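PDB 4I1A: response regulator aspartate phosphatase I from Bacillus subtilis subsp. subtilis, which dephosphorylates the sporulation phosphotransferase Spo0F and activates the mobile element ICEBs1 by bringing about inactivation of its repressor ImmR. Local coordinates for residues E144-V149 with M163-R168; K148-Y153 with Q187-G192; K171-Y176 with V181-C186. One frame throughout, in Å; residues are numbered along the deposited sequence.

Interaction 1 (E144-V149 with M163-R168); sequences EFFFKV and MNYANR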
loop_
_atom_site.group_PDB
_atom_site.type_symbol
_atom_site.label_atom_id
_atom_site.label_comp_id
_atom_site.label_asym_id
_atom_site.label_seq_id
_atom_site.Cartn_x
_atom_site.Cartn_y
_atom_site.Cartn_z
ATOM N N GLU A 144 -3.366 15.342 16.209
ATOM C CA GLU A 144 -2.809 14.049 16.585
ATOM C C GLU A 144 -3.926 13.029 16.794
ATOM O O GLU A 144 -3.811 11.882 16.368
ATOM C CB GLU A 144 -1.925 14.178 17.833
ATOM C CG GLU A 144 -0.541 14.779 17.557
ATOM C CD GLU A 144 0.121 15.375 18.803
ATOM O OE1 GLU A 144 -0.579 15.591 19.814
ATOM O OE2 GLU A 144 1.346 15.632 18.768
ATOM N N PHE A 145 -5.015 13.465 17.421
ATOM C CA PHE A 145 -6.173 12.609 17.659
ATOM C C PHE A 145 -6.876 12.183 16.371
ATOM O O PHE A 145 -7.177 11.004 16.177
ATOM C CB PHE A 145 -7.180 13.312 18.578
ATOM C CG PHE A 145 -8.478 12.573 18.717
ATOM C CD1 PHE A 145 -8.541 11.397 19.450
ATOM C CD2 PHE A 145 -9.631 13.040 18.101
ATOM C CE1 PHE A 145 -9.731 10.697 19.575
ATOM C CE2 PHE A 145 -10.827 12.348 18.219
ATOM C CZ PHE A 145 -10.878 11.174 18.961
ATOM N N PHE A 146 -7.151 13.149 15.501
ATOM C CA PHE A 146 -7.783 12.864 14.215
ATOM C C PHE A 146 -6.961 11.895 13.365
ATOM O O PHE A 146 -7.516 11.009 12.702
ATOM C CB PHE A 146 -8.038 14.158 13.436
ATOM C CG PHE A 146 -9.067 15.060 14.068
ATOM C CD1 PHE A 146 -10.127 14.529 14.792
ATOM C CD2 PHE A 146 -8.969 16.438 13.943
ATOM C CE1 PHE A 146 -11.077 15.361 15.385
ATOM C CE2 PHE A 146 -9.912 17.276 14.530
ATOM C CZ PHE A 146 -10.969 16.737 15.253
ATOM N N PHE A 147 -5.643 12.065 13.383
ATOM C CA PHE A 147 -4.767 11.190 12.618
ATOM C C PHE A 147 -4.944 9.741 13.039
ATOM O O PHE A 147 -5.129 8.860 12.201
ATOM C CB PHE A 147 -3.300 11.590 12.767
ATOM C CG PHE A 147 -2.360 10.694 12.003
ATOM C CD1 PHE A 147 -2.116 10.914 10.656
ATOM C CD2 PHE A 147 -1.740 9.615 12.622
ATOM C CE1 PHE A 147 -1.262 10.085 9.942
ATOM C CE2 PHE A 147 -0.888 8.781 11.914
ATOM C CZ PHE A 147 -0.647 9.016 10.573
ATOM N N LYS A 148 -4.892 9.497 14.343
ATOM C CA LYS A 148 -5.066 8.146 14.870
ATOM C C LYS A 148 -6.407 7.545 14.470
ATOM O O LYS A 148 -6.476 6.385 14.073
ATOM C CB LYS A 148 -4.914 8.151 16.388
ATOM C CG LYS A 148 -3.534 8.576 16.834
ATOM C CD LYS A 148 -2.464 7.624 16.299
ATOM C CE LYS A 148 -1.059 8.209 16.489
ATOM N NZ LYS A 148 0.016 7.175 16.375
ATOM N N VAL A 149 -7.470 8.340 14.573
ATOM C CA VAL A 149 -8.804 7.878 14.204
ATOM C C VAL A 149 -8.881 7.510 12.720
ATOM O O VAL A 149 -9.450 6.475 12.365
ATOM C CB VAL A 149 -9.901 8.918 14.560
ATOM C CG1 VAL A 149 -11.252 8.473 14.030
ATOM C CG2 VAL A 149 -9.976 9.120 16.066
ATOM N N MET A 163 -10.895 9.003 5.369
ATOM C CA MET A 163 -10.533 10.176 4.587
ATOM C C MET A 163 -11.075 11.462 5.203
ATOM O O MET A 163 -10.484 12.528 5.046
ATOM C CB MET A 163 -10.995 10.017 3.144
ATOM C CG MET A 163 -10.374 11.015 2.190
ATOM S SD MET A 163 -10.161 10.296 0.559
ATOM C CE MET A 163 -11.575 9.203 0.467
ATOM N N ASN A 164 -12.192 11.361 5.915
ATOM C CA ASN A 164 -12.738 12.516 6.617
ATOM C C ASN A 164 -11.820 12.923 7.765
ATOM O O ASN A 164 -11.425 14.086 7.881
ATOM C CB ASN A 164 -14.140 12.221 7.143
ATOM C CG ASN A 164 -14.828 13.462 7.717
ATOM O OD1 ASN A 164 -14.548 13.882 8.844
ATOM N ND2 ASN A 164 -15.741 14.046 6.942
ATOM N N TYR A 165 -11.462 11.960 8.605
ATOM C CA TYR A 165 -10.622 12.251 9.760
ATOM C C TYR A 165 -9.198 12.615 9.356
ATOM O O TYR A 165 -8.526 13.369 10.058
ATOM C CB TYR A 165 -10.652 11.100 10.773
ATOM C CG TYR A 165 -11.903 11.123 11.632
ATOM C CD1 TYR A 165 -11.975 11.918 12.772
ATOM C CD2 TYR A 165 -13.019 10.368 11.291
ATOM C CE1 TYR A 165 -13.124 11.946 13.559
ATOM C CE2 TYR A 165 -14.173 10.397 12.066
ATOM C CZ TYR A 165 -14.218 11.188 13.198
ATOM O OH TYR A 165 -15.361 11.209 13.968
ATOM N N ALA A 166 -8.752 12.096 8.218
ATOM C CA ALA A 166 -7.414 12.389 7.713
ATOM C C ALA A 166 -7.336 13.838 7.260
ATOM O O ALA A 166 -6.423 14.576 7.646
ATOM C CB ALA A 166 -7.063 11.458 6.565
ATOM N N ASN A 167 -8.304 14.246 6.446
ATOM C CA ASN A 167 -8.352 15.629 5.975
ATOM C C ASN A 167 -8.406 16.666 7.094
ATOM O O ASN A 167 -7.746 17.710 7.007
ATOM C CB ASN A 167 -9.504 15.834 4.982
ATOM C CG ASN A 167 -9.170 15.312 3.595
ATOM O OD1 ASN A 167 -8.075 15.550 3.076
ATOM N ND2 ASN A 167 -10.106 14.590 2.992
ATOM N N ARG A 168 -9.182 16.381 8.140
ATOM C CA ARG A 168 -9.304 17.307 9.271
ATOM C C ARG A 168 -7.958 17.487 9.958
ATOM O O ARG A 168 -7.594 18.596 10.335
ATOM C CB ARG A 168 -10.347 16.825 10.287
ATOM C CG ARG A 168 -11.795 16.920 9.824
ATOM C CD ARG A 168 -12.741 16.735 11.002
ATOM N NE ARG A 168 -12.420 17.649 12.101
ATOM C CZ ARG A 168 -13.025 18.816 12.322
ATOM N NH1 ARG A 168 -14.005 19.226 11.525
ATOM N NH2 ARG A 168 -12.655 19.575 13.348
#
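Val149 and Tyr165 make the dense part of this contact: the methyl CG1 of Val149 sits almost centrally over one face of the Tyr165 phenol ring, 3.6 Å from the ring centroid and 11° off the normal, a CH-pi contact. The methyl is placed there because CG1 lies anti to the backbone N. Phe146 comes to the same ring from its edge, with Phe146 CD1 3.8 Å from Tyr165 CD1 and the two side chains crossing at about a right angle. Closer to the backbone, Phe146 CB rests 3.5 Å from Tyr165 O, where Phe146 and Tyr165 have the nearest pair of CA atoms. Helix 139-155 and helix 159-173 run antiparallel here, a pair of the kind that tetratricopeptide repeats are built from; the axes of 144-149 and 163-168 approach to 7.7 Å at 156°, and 163-168 falls in predicted TPR 2. Toward solvent the packing changes character. Arg168, an exposed residue with a bent chain, lays NE over one face of Phe146, 3.5 Å from Phe146 CE2, but its guanidinium plane stands 84° from the ring, so it approaches by an edge and does not stack flat. Leu133 from a neighbouring loop also touches Phe146, while the hydroxyl of Tyr165 reaches out to a weak hydrogen bond with Glu130.

Interaction 2 (K148-Y153 with Q187-G192); sequences KVSYVY and QFIVAG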
loop_
_atom_site.group_PDB
_atom_site.type_symbol
_atom_site.label_atom_id
_atom_site.label_comp_id
_atom_site.label_asym_id
_atom_site.label_seq_id
_atom_site.Cartn_x
_atom_site.Cartn_y
_atom_site.Cartn_z
ATOM N N LYS A 148 -4.892 9.497 14.343
ATOM C CA LYS A 148 -5.066 8.146 14.870
ATOM C C LYS A 148 -6.407 7.545 14.470
ATOM O O LYS A 148 -6.476 6.385 14.073
ATOM C CB LYS A 148 -4.914 8.151 16.388
ATOM C CG LYS A 148 -3.534 8.576 16.834
ATOM C CD LYS A 148 -2.464 7.624 16.299
ATOM C CE LYS A 148 -1.059 8.209 16.489
ATOM N NZ LYS A 148 0.016 7.175 16.375
ATOM N N VAL A 149 -7.470 8.340 14.573
ATOM C CA VAL A 149 -8.804 7.878 14.204
ATOM C C VAL A 149 -8.881 7.510 12.720
ATOM O O VAL A 149 -9.450 6.475 12.365
ATOM C CB VAL A 149 -9.901 8.918 14.560
ATOM C CG1 VAL A 149 -11.252 8.473 14.030
ATOM C CG2 VAL A 149 -9.976 9.120 16.066
ATOM N N SER A 150 -8.303 8.348 11.859
ATOM C CA SER A 150 -8.312 8.063 10.424
ATOM C C SER A 150 -7.606 6.754 10.163
ATOM O O SER A 150 -8.007 5.992 9.289
ATOM C CB SER A 150 -7.651 9.179 9.615
ATOM O OG SER A 150 -6.247 9.158 9.759
ATOM N N TYR A 151 -6.564 6.491 10.949
ATOM C CA TYR A 151 -5.741 5.304 10.771
ATOM C C TYR A 151 -6.473 3.997 11.104
ATOM O O TYR A 151 -6.395 3.034 10.344
ATOM C CB TYR A 151 -4.458 5.424 11.588
ATOM C CG TYR A 151 -3.399 4.429 11.186
ATOM C CD1 TYR A 151 -2.636 4.624 10.041
ATOM C CD2 TYR A 151 -3.167 3.289 11.945
ATOM C CE1 TYR A 151 -1.665 3.707 9.664
ATOM C CE2 TYR A 151 -2.200 2.369 11.576
ATOM C CZ TYR A 151 -1.451 2.581 10.436
ATOM O OH TYR A 151 -0.487 1.664 10.073
ATOM N N VAL A 152 -7.172 3.945 12.235
ATOM C CA VAL A 152 -7.925 2.734 12.548
ATOM C C VAL A 152 -9.014 2.519 11.485
ATOM O O VAL A 152 -9.237 1.397 11.027
ATOM C CB VAL A 152 -8.515 2.752 13.989
ATOM C CG1 VAL A 152 -9.153 4.070 14.288
ATOM C CG2 VAL A 152 -9.532 1.608 14.181
ATOM N N TYR A 153 -9.663 3.608 11.080
ATOM C CA TYR A 153 -10.653 3.570 10.016
ATOM C C TYR A 153 -10.062 3.070 8.700
ATOM O O TYR A 153 -10.697 2.283 7.991
ATOM C CB TYR A 153 -11.303 4.942 9.844
ATOM C CG TYR A 153 -12.463 5.153 10.784
ATOM C CD1 TYR A 153 -13.402 4.146 10.988
ATOM C CD2 TYR A 153 -12.618 6.348 11.479
ATOM C CE1 TYR A 153 -14.480 4.328 11.849
ATOM C CE2 TYR A 153 -13.692 6.541 12.350
ATOM C CZ TYR A 153 -14.615 5.526 12.528
ATOM O OH TYR A 153 -15.677 5.709 13.388
ATOM N N GLN A 187 -1.377 12.936 4.376
ATOM C CA GLN A 187 -1.512 12.802 2.930
ATOM C C GLN A 187 -1.412 11.346 2.446
ATOM O O GLN A 187 -2.110 10.967 1.510
ATOM C CB GLN A 187 -0.481 13.676 2.207
ATOM C CG GLN A 187 -0.634 15.168 2.448
ATOM C CD GLN A 187 0.510 15.971 1.837
ATOM O OE1 GLN A 187 1.635 15.478 1.720
ATOM N NE2 GLN A 187 0.223 17.202 1.431
ATOM N N PHE A 188 -0.559 10.532 3.073
ATOM C CA PHE A 188 -0.480 9.112 2.708
ATOM C C PHE A 188 -1.805 8.434 2.990
ATOM O O PHE A 188 -2.250 7.596 2.216
ATOM C CB PHE A 188 0.640 8.355 3.458
ATOM C CG PHE A 188 2.033 8.591 2.915
ATOM C CD1 PHE A 188 2.273 9.543 1.933
ATOM C CD2 PHE A 188 3.109 7.865 3.405
ATOM C CE1 PHE A 188 3.570 9.774 1.442
ATOM C CE2 PHE A 188 4.411 8.085 2.923
ATOM C CZ PHE A 188 4.641 9.043 1.936
ATOM N N ILE A 189 -2.426 8.774 4.116
ATOM C CA ILE A 189 -3.713 8.174 4.462
ATOM C C ILE A 189 -4.760 8.563 3.416
ATOM O O ILE A 189 -5.500 7.708 2.924
ATOM C CB ILE A 189 -4.200 8.596 5.868
ATOM C CG1 ILE A 189 -3.137 8.291 6.922
ATOM C CG2 ILE A 189 -5.501 7.889 6.226
ATOM C CD1 ILE A 189 -2.911 6.821 7.136
ATOM N N VAL A 190 -4.815 9.853 3.084
ATOM C CA VAL A 190 -5.759 10.338 2.088
ATOM C C VAL A 190 -5.575 9.559 0.794
ATOM O O VAL A 190 -6.524 8.969 0.269
ATOM C CB VAL A 190 -5.598 11.856 1.825
ATOM C CG1 VAL A 190 -6.415 12.272 0.607
ATOM C CG2 VAL A 190 -6.030 12.662 3.058
ATOM N N ALA A 191 -4.335 9.534 0.318
ATOM C CA ALA A 191 -3.970 8.846 -0.922
ATOM C C ALA A 191 -4.180 7.328 -0.875
ATOM O O ALA A 191 -4.590 6.736 -1.871
ATOM C CB ALA A 191 -2.551 9.154 -1.278
ATOM N N GLY A 192 -3.890 6.701 0.267
ATOM C CA GLY A 192 -4.181 5.285 0.466
ATOM C C GLY A 192 -5.678 5.007 0.345
ATOM O O GLY A 192 -6.096 4.024 -0.269
#
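Ser150 is the first residue of 148-153 to meet the other segment, and it does so through its hydroxyl oxygen: Ser150 OG lies 3.8 Å from Ile189 CG2. The contact joins helix 139-155 to helix 180-196. From residue 150 on, the first segment lies in predicted tetratricopeptide repeat TPR 2, and 187-192 lies in predicted TPR 3, consistent with packing between successive repeats, with helix 159-173 between the two in the chain. A chi1 of 74° sets OG between the backbone N and the carbonyl carbon, and from there it turns back to its own helix, making a hydrogen bond with Phe147 O. The oxygen's polar need is thus met within one turn, and what it offers Ile189 is van der Waals contact. The backbone carbonyl of Ser150 is also engaged, in a hydrogen bond with the hydroxyl of Ser162 on helix 159-173.

One residue further on, Tyr151 CA lies 7.2 Å from Ile189 CA, the nearest such pair, and too wide a spacing for the backbones themselves to touch. Side chains bridge the gap. Ring and isoleucine cross at about a right angle, and the methyl meets the phenol at its edge, near the ring plane. The other segment thus works through the two branches of a single residue, CG2 directed to the serine and the CG1 arm to the tyrosine. Phe114 of helix 102-115 meets the Tyr151 ring too, and Ser162 touches Ile189. With chi2 at -68°, the isoleucine chain bends to bring its terminal methyl, Ile189 CD1, to 3.7 Å from Tyr151 CD1.

Interaction 3 (K171-Y176 with V181-C186); sequences KIFREY and VQTVRC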
loop_
_atom_site.group_PDB
_atom_site.type_symbol
_atom_site.label_atom_id
_atom_site.label_comp_id
_atom_site.label_asym_id
_atom_site.label_seq_id
_atom_site.Cartn_x
_atom_site.Cartn_y
_atom_site.Cartn_z
ATOM N N LYS A 171 -5.612 19.432 7.210
ATOM C CA LYS A 171 -5.860 20.875 7.086
ATOM C C LYS A 171 -5.268 21.695 8.237
ATOM O O LYS A 171 -5.086 22.909 8.122
ATOM C CB LYS A 171 -7.358 21.167 6.961
ATOM C CG LYS A 171 -7.825 21.510 5.554
ATOM C CD LYS A 171 -9.264 22.018 5.582
ATOM C CE LYS A 171 -9.423 23.174 6.566
ATOM N NZ LYS A 171 -10.829 23.655 6.689
ATOM N N ILE A 172 -4.970 21.023 9.345
ATOM C CA ILE A 172 -4.344 21.665 10.491
ATOM C C ILE A 172 -2.823 21.509 10.441
ATOM O O ILE A 172 -2.092 22.485 10.606
ATOM C CB ILE A 172 -4.897 21.101 11.827
ATOM C CG1 ILE A 172 -6.399 21.380 11.948
ATOM C CG2 ILE A 172 -4.154 21.688 13.025
ATOM C CD1 ILE A 172 -7.049 20.742 13.170
ATOM N N PHE A 173 -2.352 20.284 10.205
ATOM C CA PHE A 173 -0.912 19.995 10.170
ATOM C C PHE A 173 -0.132 20.828 9.142
ATOM O O PHE A 173 1.020 21.200 9.391
ATOM C CB PHE A 173 -0.659 18.503 9.920
ATOM C CG PHE A 173 -0.633 17.660 11.173
ATOM C CD1 PHE A 173 0.110 18.050 12.277
ATOM C CD2 PHE A 173 -1.352 16.463 11.241
ATOM C CE1 PHE A 173 0.136 17.267 13.434
ATOM C CE2 PHE A 173 -1.331 15.670 12.395
ATOM C CZ PHE A 173 -0.586 16.070 13.488
ATOM N N ARG A 174 -0.759 21.110 7.999
ATOM C CA ARG A 174 -0.135 21.889 6.924
ATOM C C ARG A 174 0.477 23.203 7.405
ATOM O O ARG A 174 1.587 23.560 7.004
ATOM C CB ARG A 174 -1.146 22.198 5.814
ATOM C CG ARG A 174 -1.703 20.990 5.111
ATOM C CD ARG A 174 -1.931 21.252 3.633
ATOM N NE ARG A 174 -2.738 22.444 3.398
ATOM C CZ ARG A 174 -4.045 22.429 3.156
ATOM N NH1 ARG A 174 -4.706 21.278 3.114
ATOM N NH2 ARG A 174 -4.694 23.570 2.954
ATOM N N GLU A 175 -0.258 23.916 8.256
ATOM C CA GLU A 175 0.165 25.220 8.761
ATOM C C GLU A 175 1.462 25.146 9.560
ATOM O O GLU A 175 2.495 25.658 9.129
ATOM C CB GLU A 175 -0.936 25.831 9.626
ATOM C CG GLU A 175 -2.281 25.941 8.925
ATOM C CD GLU A 175 -2.223 26.790 7.666
ATOM O OE1 GLU A 175 -2.265 28.038 7.786
ATOM O OE2 GLU A 175 -2.140 26.208 6.560
ATOM N N TYR A 176 1.388 24.514 10.729
ATOM C CA TYR A 176 2.545 24.308 11.594
ATOM C C TYR A 176 3.714 23.676 10.834
ATOM O O TYR A 176 3.808 22.458 10.713
ATOM C CB TYR A 176 2.155 23.437 12.789
ATOM C CG TYR A 176 1.156 24.076 13.738
ATOM C CD1 TYR A 176 -0.211 24.054 13.468
ATOM C CD2 TYR A 176 1.581 24.688 14.915
ATOM C CE1 TYR A 176 -1.125 24.636 14.342
ATOM C CE2 TYR A 176 0.677 25.269 15.792
ATOM C CZ TYR A 176 -0.673 25.242 15.502
ATOM O OH TYR A 176 -1.569 25.820 16.376
ATOM N N VAL A 181 6.474 15.906 8.771
ATOM C CA VAL A 181 6.273 14.465 8.895
ATOM C C VAL A 181 4.802 14.089 9.067
ATOM O O VAL A 181 4.291 13.201 8.372
ATOM C CB VAL A 181 7.091 13.884 10.072
ATOM C CG1 VAL A 181 6.743 12.417 10.301
ATOM C CG2 VAL A 181 8.582 14.046 9.811
ATOM N N GLN A 182 4.120 14.761 9.992
ATOM C CA GLN A 182 2.708 14.479 10.240
ATOM C C GLN A 182 1.866 14.827 9.016
ATOM O O GLN A 182 0.914 14.117 8.676
ATOM C CB GLN A 182 2.199 15.230 11.477
ATOM C CG GLN A 182 2.756 14.718 12.797
ATOM C CD GLN A 182 4.149 15.249 13.088
ATOM O OE1 GLN A 182 4.627 16.176 12.429
ATOM N NE2 GLN A 182 4.806 14.663 14.082
ATOM N N THR A 183 2.237 15.919 8.356
ATOM C CA THR A 183 1.564 16.360 7.139
ATOM C C THR A 183 1.665 15.317 6.034
ATOM O O THR A 183 0.651 14.927 5.448
ATOM C CB THR A 183 2.132 17.698 6.642
ATOM O OG1 THR A 183 1.702 18.739 7.523
ATOM C CG2 THR A 183 1.643 18.004 5.238
ATOM N N VAL A 184 2.887 14.858 5.770
ATOM C CA VAL A 184 3.120 13.821 4.769
ATOM C C VAL A 184 2.324 12.555 5.072
ATOM O O VAL A 184 1.680 11.990 4.185
ATOM C CB VAL A 184 4.612 13.461 4.667
ATOM C CG1 VAL A 184 4.797 12.207 3.815
ATOM C CG2 VAL A 184 5.399 14.621 4.093
ATOM N N ARG A 185 2.361 12.119 6.328
ATOM C CA ARG A 185 1.653 10.907 6.731
ATOM C C ARG A 185 0.140 11.024 6.547
ATOM O O ARG A 185 -0.497 10.075 6.067
ATOM C CB ARG A 185 1.999 10.526 8.170
ATOM C CG ARG A 185 3.446 10.093 8.357
ATOM C CD ARG A 185 3.718 9.720 9.804
ATOM N NE ARG A 185 5.106 9.320 10.012
ATOM C CZ ARG A 185 5.683 9.212 11.204
ATOM N NH1 ARG A 185 4.990 9.483 12.302
ATOM N NH2 ARG A 185 6.954 8.838 11.297
ATOM N N CYS A 186 -0.422 12.182 6.912
ATOM C CA CYS A 186 -1.851 12.456 6.692
ATOM C C CYS A 186 -2.202 12.323 5.222
ATOM O O CYS A 186 -3.184 11.664 4.864
ATOM C CB CYS A 186 -2.231 13.857 7.175
ATOM S SG CYS A 186 -2.378 13.998 8.958
#
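Gln182 and Phe173 meet across the short turn that joins helix 159-173 to helix 180-196, a junction near the predicted boundary of tetratricopeptide repeats TPR 2 and TPR 3, which falls within 181-186. The aliphatic part of Gln182 does the touching: CB stands over the centre of the Phe173 ring, 3.4 Å from the ring centroid and 6° off its normal, in a CH-pi contact. Beyond it, Gln182 CG remains close to the ring, 3.7 Å from Phe173 CZ, before the bend at chi2 (81°) leads the end of the chain away.

Thr183 comes next and works nearer the backbone, its CA atom 5.3 Å from the CA of Phe173. Its hydroxyl oxygen, Thr183 OG1, packs 3.4 Å from Phe173 CB and close to the carbonyl, yet the angles are too poor for a hydrogen bond with Phe173 O; OG1 instead has a weak hydrogen bond with Tyr179 O in the turn just before. The methyl CG2 lies loosely beside the aliphatic part of Arg174.

One turn after Gln182, Cys186 brings its sulfur to the edge of the Phe173 ring in a sulfur-aromatic contact. A leucine in place of Phe173 would probably cost Gln182 CB the flat surface beneath it and leave the sulfur of Cys186 without its aromatic neighbour. Ala143 of helix 139-155 also touches the Phe173 side chain. At the ring's edge the closest approach of the sulfur is Cys186 SG to Phe173 CD2, 3.5 Å.

How the interactions relate
Three consecutive helices account for all three contacts, each joining a different pair: 139-155 with 159-173 in interaction 1, 139-155 with 180-196 in interaction 2, and 159-173 with 180-196 in interaction 3. Interaction 1 buries most surface and is partly open to solvent, with an arginine at its margin; interactions 2 and 3 are buried. Aromatic faces receive CH groups in 1 and 3, whereas 2 is a sparse contact of isoleucine methyls with a ring edge and a serine hydroxyl. No hydrogen bond crosses any of them. Interactions 1 and 3 meet where Phe147 CD1 packs 3.5 Å from Cys186 SG, and 1 and 2 where Tyr165 CB packs on Ser150 CB.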